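Local coordinates for protein sucrose 6(F)-phosphate phosphorylase (Thermoanaerobacterium thermosaccharolyticum DSM 571, PDB 6S9V) that belongs to the alpha-amylase family of enzymes, built round a TIM-barrel catalytic domain, at residues Ile107-Gln110 / Asp111-Lys115; Ala327-Val330 / Val331-Val335. All coordinates share one frame; numbering follows the deposited sequence.

Contact 1: residues Ile107-Gln110 / Asp111-Lys115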
ATOM      1  N   ILE A 107     -17.018   0.243 -20.199  1.00 21.69           N
ATOM      2  CA  ILE A 107     -18.015  -0.235 -21.148  1.00 22.90           C
ATOM      3  C   ILE A 107     -19.002  -1.157 -20.439  1.00 22.52           C
ATOM      4  O   ILE A 107     -20.204  -1.141 -20.718  1.00 22.12           O
ATOM      5  CB  ILE A 107     -17.339  -0.935 -22.342  1.00 23.17           C
ATOM      6  CG1 ILE A 107     -18.376  -1.272 -23.418  1.00 23.90           C
ATOM      7  CG2 ILE A 107     -16.593  -2.195 -21.878  1.00 22.93           C
ATOM      8  CD1 ILE A 107     -17.787  -1.867 -24.690  1.00 26.08           C
ATOM      9  N   TYR A 108     -18.509  -1.937 -19.472  1.00 22.61           N
ATOM     10  CA  TYR A 108     -19.365  -2.907 -18.795  1.00 25.46           C
ATOM     11  C   TYR A 108     -20.519  -2.206 -18.092  1.00 23.11           C
ATOM     12  O   TYR A 108     -21.684  -2.579 -18.255  1.00 23.24           O
ATOM     13  CB  TYR A 108     -18.536  -3.700 -17.786  1.00 28.93           C
ATOM     14  CG  TYR A 108     -17.238  -4.217 -18.365  1.00 30.66           C
ATOM     15  CD1 TYR A 108     -17.227  -5.218 -19.318  1.00 31.71           C
ATOM     16  CD2 TYR A 108     -16.027  -3.658 -17.986  1.00 33.41           C
ATOM     17  CE1 TYR A 108     -16.038  -5.672 -19.859  1.00 33.84           C
ATOM     18  CE2 TYR A 108     -14.835  -4.101 -18.523  1.00 36.06           C
ATOM     19  CZ  TYR A 108     -14.850  -5.109 -19.460  1.00 36.71           C
ATOM     20  OH  TYR A 108     -13.664  -5.551 -19.999  1.00 41.19           O
ATOM     21  N   PHE A 109     -20.213  -1.161 -17.324  1.00 21.32           N
ATOM     22  CA  PHE A 109     -21.271  -0.483 -16.591  1.00 21.97           C
ATOM     23  C   PHE A 109     -22.083   0.464 -17.466  1.00 24.06           C
ATOM     24  O   PHE A 109     -23.292   0.609 -17.247  1.00 26.04           O
ATOM     25  CB  PHE A 109     -20.707   0.290 -15.405  1.00 20.08           C
ATOM     26  CG  PHE A 109     -21.763   0.703 -14.429  1.00 20.64           C
ATOM     27  CD1 PHE A 109     -22.357  -0.236 -13.600  1.00 21.90           C
ATOM     28  CD2 PHE A 109     -22.196   2.012 -14.365  1.00 22.50           C
ATOM     29  CE1 PHE A 109     -23.350   0.129 -12.719  1.00 24.21           C
ATOM     30  CE2 PHE A 109     -23.179   2.382 -13.479  1.00 23.94           C
ATOM     31  CZ  PHE A 109     -23.756   1.443 -12.653  1.00 23.36           C
ATOM     32  N   GLN A 110     -21.462   1.119 -18.451  1.00 22.47           N
ATOM     33  CA  GLN A 110     -22.245   1.983 -19.328  1.00 22.28           C
ATOM     34  C   GLN A 110     -23.239   1.170 -20.153  1.00 25.04           C
ATOM     35  O   GLN A 110     -24.352   1.636 -20.430  1.00 26.63           O
ATOM     36  CB  GLN A 110     -21.336   2.835 -20.213  1.00 23.52           C
ATOM     37  CG  GLN A 110     -20.627   3.917 -19.399  1.00 27.31           C
ATOM     38  CD  GLN A 110     -19.917   4.958 -20.237  1.00 31.16           C
ATOM     39  OE1 GLN A 110     -20.123   6.160 -20.040  1.00 36.14           O
ATOM     40  NE2 GLN A 110     -19.090   4.516 -21.175  1.00 27.56           N
ATOM     41  N   ASP A 111     -22.851  -0.039 -20.570  1.00 25.37           N
ATOM     42  CA  ASP A 111     -23.794  -0.906 -21.272  1.00 26.44           C
ATOM     43  C   ASP A 111     -24.956  -1.269 -20.360  1.00 27.12           C
ATOM     44  O   ASP A 111     -26.120  -1.239 -20.776  1.00 27.88           O
ATOM     45  CB  ASP A 111     -23.078  -2.165 -21.761  1.00 28.07           C
ATOM     46  CG  ASP A 111     -23.904  -2.967 -22.744  1.00 34.32           C
ATOM     47  OD1 ASP A 111     -23.945  -2.589 -23.933  1.00 38.04           O
ATOM     48  OD2 ASP A 111     -24.502  -3.980 -22.333  1.00 36.83           O
ATOM     49  N   PHE A 112     -24.655  -1.560 -19.092  1.00 27.48           N
ATOM     50  CA  PHE A 112     -25.695  -1.874 -18.123  1.00 28.50           C
ATOM     51  C   PHE A 112     -26.634  -0.696 -17.910  1.00 29.51           C
ATOM     52  O   PHE A 112     -27.855  -0.872 -17.844  1.00 31.94           O
ATOM     53  CB  PHE A 112     -25.059  -2.281 -16.795  1.00 28.94           C
ATOM     54  CG  PHE A 112     -26.040  -2.384 -15.668  1.00 29.50           C
ATOM     55  CD1 PHE A 112     -26.969  -3.406 -15.640  1.00 30.57           C
ATOM     56  CD2 PHE A 112     -26.054  -1.443 -14.655  1.00 30.84           C
ATOM     57  CE1 PHE A 112     -27.885  -3.497 -14.617  1.00 33.04           C
ATOM     58  CE2 PHE A 112     -26.970  -1.529 -13.624  1.00 32.86           C
ATOM     59  CZ  PHE A 112     -27.885  -2.560 -13.606  1.00 33.05           C
ATOM     60  N   LEU A 113     -26.091   0.520 -17.796  1.00 29.18           N
ATOM     61  CA  LEU A 113     -26.961   1.670 -17.603  1.00 29.45           C
ATOM     62  C   LEU A 113     -27.838   1.913 -18.820  1.00 29.13           C
ATOM     63  O   LEU A 113     -28.930   2.473 -18.694  1.00 30.94           O
ATOM     64  CB  LEU A 113     -26.144   2.918 -17.292  1.00 33.72           C
ATOM     65  CG  LEU A 113     -25.516   2.995 -15.903  1.00 40.41           C
ATOM     66  CD1 LEU A 113     -24.908   4.377 -15.719  1.00 43.14           C
ATOM     67  CD2 LEU A 113     -26.522   2.700 -14.793  1.00 42.75           C
ATOM     68  N   LYS A 114     -27.367   1.517 -20.004  1.00 29.71           N
ATOM     69  CA  LYS A 114     -28.167   1.669 -21.211  1.00 34.25           C
ATOM     70  C   LYS A 114     -29.284   0.634 -21.258  1.00 33.97           C
ATOM     71  O   LYS A 114     -30.446   0.974 -21.507  1.00 32.45           O
ATOM     72  CB  LYS A 114     -27.266   1.555 -22.441  1.00 42.10           C
ATOM     73  CG  LYS A 114     -27.982   1.636 -23.788  1.00 55.13           C
ATOM     74  CD  LYS A 114     -27.002   1.310 -24.912  1.00 67.89           C
ATOM     75  CE  LYS A 114     -27.679   1.161 -26.265  1.00 79.60           C
ATOM     76  NZ  LYS A 114     -27.765   2.465 -26.984  1.00 85.69           N
ATOM     77  N   LYS A 115     -28.953  -0.636 -21.020  1.00 37.51           N
ATOM     78  CA  LYS A 115     -29.880  -1.731 -21.268  1.00 44.41           C
ATOM     79  C   LYS A 115     -30.441  -2.379 -20.009  1.00 40.68           C
ATOM     80  O   LYS A 115     -31.329  -3.232 -20.122  1.00 42.19           O
ATOM     81  CB  LYS A 115     -29.213  -2.815 -22.130  1.00 56.62           C
ATOM     82  CG  LYS A 115     -28.762  -2.330 -23.497  1.00 73.15           C
ATOM     83  CD  LYS A 115     -28.031  -3.425 -24.258  1.00 91.22           C
ATOM     84  CE  LYS A 115     -27.492  -2.922 -25.589  1.00106.88           C
ATOM     85  NZ  LYS A 115     -26.646  -3.940 -26.275  1.00115.41           N
TER

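Contact 2: residues Ala327-Val330 / Val331-Val335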
ATOM      1  N   ALA A 327      -1.893   6.075  21.322  1.00 24.61           N
ATOM      2  CA  ALA A 327      -2.333   6.387  19.966  1.00 24.41           C
ATOM      3  C   ALA A 327      -2.576   7.888  19.825  1.00 24.41           C
ATOM      4  O   ALA A 327      -2.098   8.528  18.880  1.00 24.08           O
ATOM      5  CB  ALA A 327      -3.604   5.609  19.630  1.00 24.12           C
ATOM      6  N   LYS A 328      -3.305   8.467  20.773  1.00 25.67           N
ATOM      7  CA  LYS A 328      -3.597   9.892  20.699  1.00 30.88           C
ATOM      8  C   LYS A 328      -2.338  10.739  20.863  1.00 27.41           C
ATOM      9  O   LYS A 328      -2.217  11.794  20.225  1.00 26.27           O
ATOM     10  CB  LYS A 328      -4.632  10.260  21.760  1.00 44.89           C
ATOM     11  CG  LYS A 328      -5.305  11.591  21.505  1.00 61.53           C
ATOM     12  CD  LYS A 328      -6.410  11.874  22.504  1.00 77.48           C
ATOM     13  CE  LYS A 328      -7.025  13.242  22.252  1.00 89.26           C
ATOM     14  NZ  LYS A 328      -7.315  13.966  23.521  1.00 96.06           N
ATOM     15  N   GLU A 329      -1.388  10.300  21.695  1.00 25.92           N
ATOM     16  CA  GLU A 329      -0.133  11.032  21.830  1.00 27.51           C
ATOM     17  C   GLU A 329       0.533  11.217  20.470  1.00 25.71           C
ATOM     18  O   GLU A 329       0.882  12.337  20.084  1.00 24.51           O
ATOM     19  CB  GLU A 329       0.817  10.302  22.787  1.00 32.17           C
ATOM     20  CG  GLU A 329       2.140  11.051  23.028  1.00 38.02           C
ATOM     21  CD  GLU A 329       3.382  10.161  22.970  1.00 42.25           C
ATOM     22  OE1 GLU A 329       3.274   8.963  22.620  1.00 43.03           O
ATOM     23  OE2 GLU A 329       4.482  10.667  23.276  1.00 43.48           O
ATOM     24  N   VAL A 330       0.735  10.111  19.741  1.00 25.36           N
ATOM     25  CA  VAL A 330       1.410  10.163  18.447  1.00 23.93           C
ATOM     26  C   VAL A 330       0.565  10.917  17.426  1.00 22.24           C
ATOM     27  O   VAL A 330       1.087  11.722  16.647  1.00 21.01           O
ATOM     28  CB  VAL A 330       1.739   8.736  17.961  1.00 24.01           C
ATOM     29  CG1 VAL A 330       2.293   8.757  16.548  1.00 21.90           C
ATOM     30  CG2 VAL A 330       2.722   8.067  18.911  1.00 27.38           C
ATOM     31  N   VAL A 331      -0.746  10.668  17.407  1.00 22.20           N
ATOM     32  CA  VAL A 331      -1.631  11.352  16.465  1.00 23.47           C
ATOM     33  C   VAL A 331      -1.563  12.857  16.674  1.00 23.33           C
ATOM     34  O   VAL A 331      -1.380  13.630  15.723  1.00 23.10           O
ATOM     35  CB  VAL A 331      -3.070  10.829  16.616  1.00 25.16           C
ATOM     36  CG1 VAL A 331      -4.070  11.773  15.962  1.00 24.62           C
ATOM     37  CG2 VAL A 331      -3.179   9.429  16.017  1.00 24.77           C
ATOM     38  N   ASP A 332      -1.711  13.292  17.924  1.00 23.75           N
ATOM     39  CA  ASP A 332      -1.705  14.719  18.227  1.00 24.42           C
ATOM     40  C   ASP A 332      -0.372  15.364  17.861  1.00 22.90           C
ATOM     41  O   ASP A 332      -0.339  16.506  17.387  1.00 23.77           O
ATOM     42  CB  ASP A 332      -2.020  14.935  19.705  1.00 27.51           C
ATOM     43  CG  ASP A 332      -3.490  14.710  20.038  1.00 30.23           C
ATOM     44  OD1 ASP A 332      -4.322  14.629  19.109  1.00 30.99           O
ATOM     45  OD2 ASP A 332      -3.810  14.596  21.236  1.00 31.54           O
ATOM     46  N   ILE A 333       0.742  14.667  18.109  1.00 21.56           N
ATOM     47  CA  ILE A 333       2.046  15.207  17.729  1.00 22.11           C
ATOM     48  C   ILE A 333       2.154  15.325  16.214  1.00 21.95           C
ATOM     49  O   ILE A 333       2.663  16.325  15.694  1.00 22.14           O
ATOM     50  CB  ILE A 333       3.186  14.350  18.318  1.00 22.50           C
ATOM     51  CG1 ILE A 333       3.238  14.547  19.840  1.00 23.83           C
ATOM     52  CG2 ILE A 333       4.528  14.688  17.641  1.00 22.57           C
ATOM     53  CD1 ILE A 333       4.178  13.594  20.546  1.00 26.00           C
ATOM     54  N   CYS A 334       1.674  14.319  15.477  1.00 22.03           N
ATOM     55  CA  CYS A 334       1.701  14.418  14.019  1.00 21.36           C
ATOM     56  C   CYS A 334       0.830  15.574  13.531  1.00 20.75           C
ATOM     57  O   CYS A 334       1.207  16.302  12.600  1.00 20.80           O
ATOM     58  CB  CYS A 334       1.245  13.103  13.385  1.00 20.61           C
ATOM     59  SG  CYS A 334       2.460  11.772  13.529  1.00 21.86           S
ATOM     60  N   VAL A 335      -0.338  15.759  14.142  1.00 19.72           N
ATOM     61  CA  VAL A 335      -1.218  16.853  13.733  1.00 20.09           C
ATOM     62  C   VAL A 335      -0.591  18.210  14.057  1.00 22.26           C
ATOM     63  O   VAL A 335      -0.750  19.168  13.293  1.00 21.78           O
ATOM     64  CB  VAL A 335      -2.607  16.677  14.367  1.00 22.92           C
ATOM     65  CG1 VAL A 335      -3.472  17.901  14.132  1.00 26.04           C
ATOM     66  CG2 VAL A 335      -3.287  15.437  13.773  1.00 23.40           C
TER

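Contact 1: residues Ile107-Gln110 / Asp111-Lys115
F109 and L113, like the pairs before and after them, are joined by i to i+4 backbone bonds: I107 O to D111 N, Y108 O to F112 N, F109 O to L113 N (2.9 Å, 158° at the hydrogen) and Q110 O to K114 N, one short alpha helix. On its apolar side the F109 ring is met from two directions. CE2 comes within 3.4 Å of L113 CG, and both methyls of that leucine also approach obliquely, L113 CD1 3.5 Å and L113 CD2 3.6 Å from F109 CE2. CE1 of F109 meets F112 CD2 at 3.7 Å, the two ring planes being inclined at 45°. With CG swung anti to the backbone N (chi1 -165°), the F109 ring leans toward the C-terminal end of the helix, where F112 and L113 lie. Large apolar groups suit this buried side; polar Q110 and K114 suit the exposed one. D111 turns its carboxylate to S119 OG through OD2, while OD1 has a long salt bridge (3.8 Å) to NZ of K115, a poorly ordered side chain. Beyond the helix, F109 meets F125 and F156 edge-to-face, and F109 and F112 both rest on V167 of strand 164-168.

Contact 2: residues Ala327-Val330 / Val331-Val335
K328 and D332 share both a main-chain bond and a side-chain approach: D332 N donates to K328 O at 2.8 Å, nearly straight at 165°. The same i to i+4 pattern runs from A327 to V331, E329 to I333 and V330 to C334, making this a regular stretch of the alpha helix 324-336, which lies in the chain between strands 302-304 and 388-392 of the TIM barrel. Over the K328-D332 bond the aspartate curls back. Its CG lies anti to the carbonyl carbon (chi1 -74°), which brings OD2 to 3.4 Å from K328 CG. Lysine and aspartate suit this polar side, and their charges would probably attract, although K328 NZ and D332 OD2 remain 4.2 Å apart, beyond a salt bridge. A sulfate ion, probably from the crystallisation liquor, lies about 5 Å from the K328 side chain.

One step round the helix, E329 and I333 run side by side and point the same way. The glutamate chain bends at chi2 (-135°), and its OE2 is hydrogen-bonded to N285 ND2, so a partly exposed acid has a polar partner while its CG and OE2 pass the isoleucine's CD1. Farther round, the small or branched apolar residues A327, V330, V331 and C334 form the buried side, compact enough to let neighbouring elements come close. V330 meets F277, I333 meets I284 and C334 meets L280, all on helix 275-285; V331 and C334 also touch I360 of strand 357-361, and V331 touches L341 of strand 340-343. Along this side V330 CG1 is only loosely matched to C334 SG, at 4.3 Å. V331 fits more closely against the preceding turn, its CG2 methyl lying 3.2 Å from A327 O.

In the fold
Contacts 1 and 2 are each a turn-to-turn contact within a single helix, 107-115 and 324-336, and share no element; their centres are 46 Å apart and their nearest atoms about 36 Å. Both helices are partly buried, with one apolar side and one polar side. Contact 1 lies farther out, 31 Å from the centre of the chain against 22 Å, and its apolar side is largely aromatic, pressed on strand 164-168 and nearby phenylalanines. Contact 2 instead uses small and branched aliphatic side chains against helix 275-285 and two short strands. Their acids differ as well: the aspartate of 111-115 turns to a serine, whereas the glutamate of 327-330 turns to an asparagine.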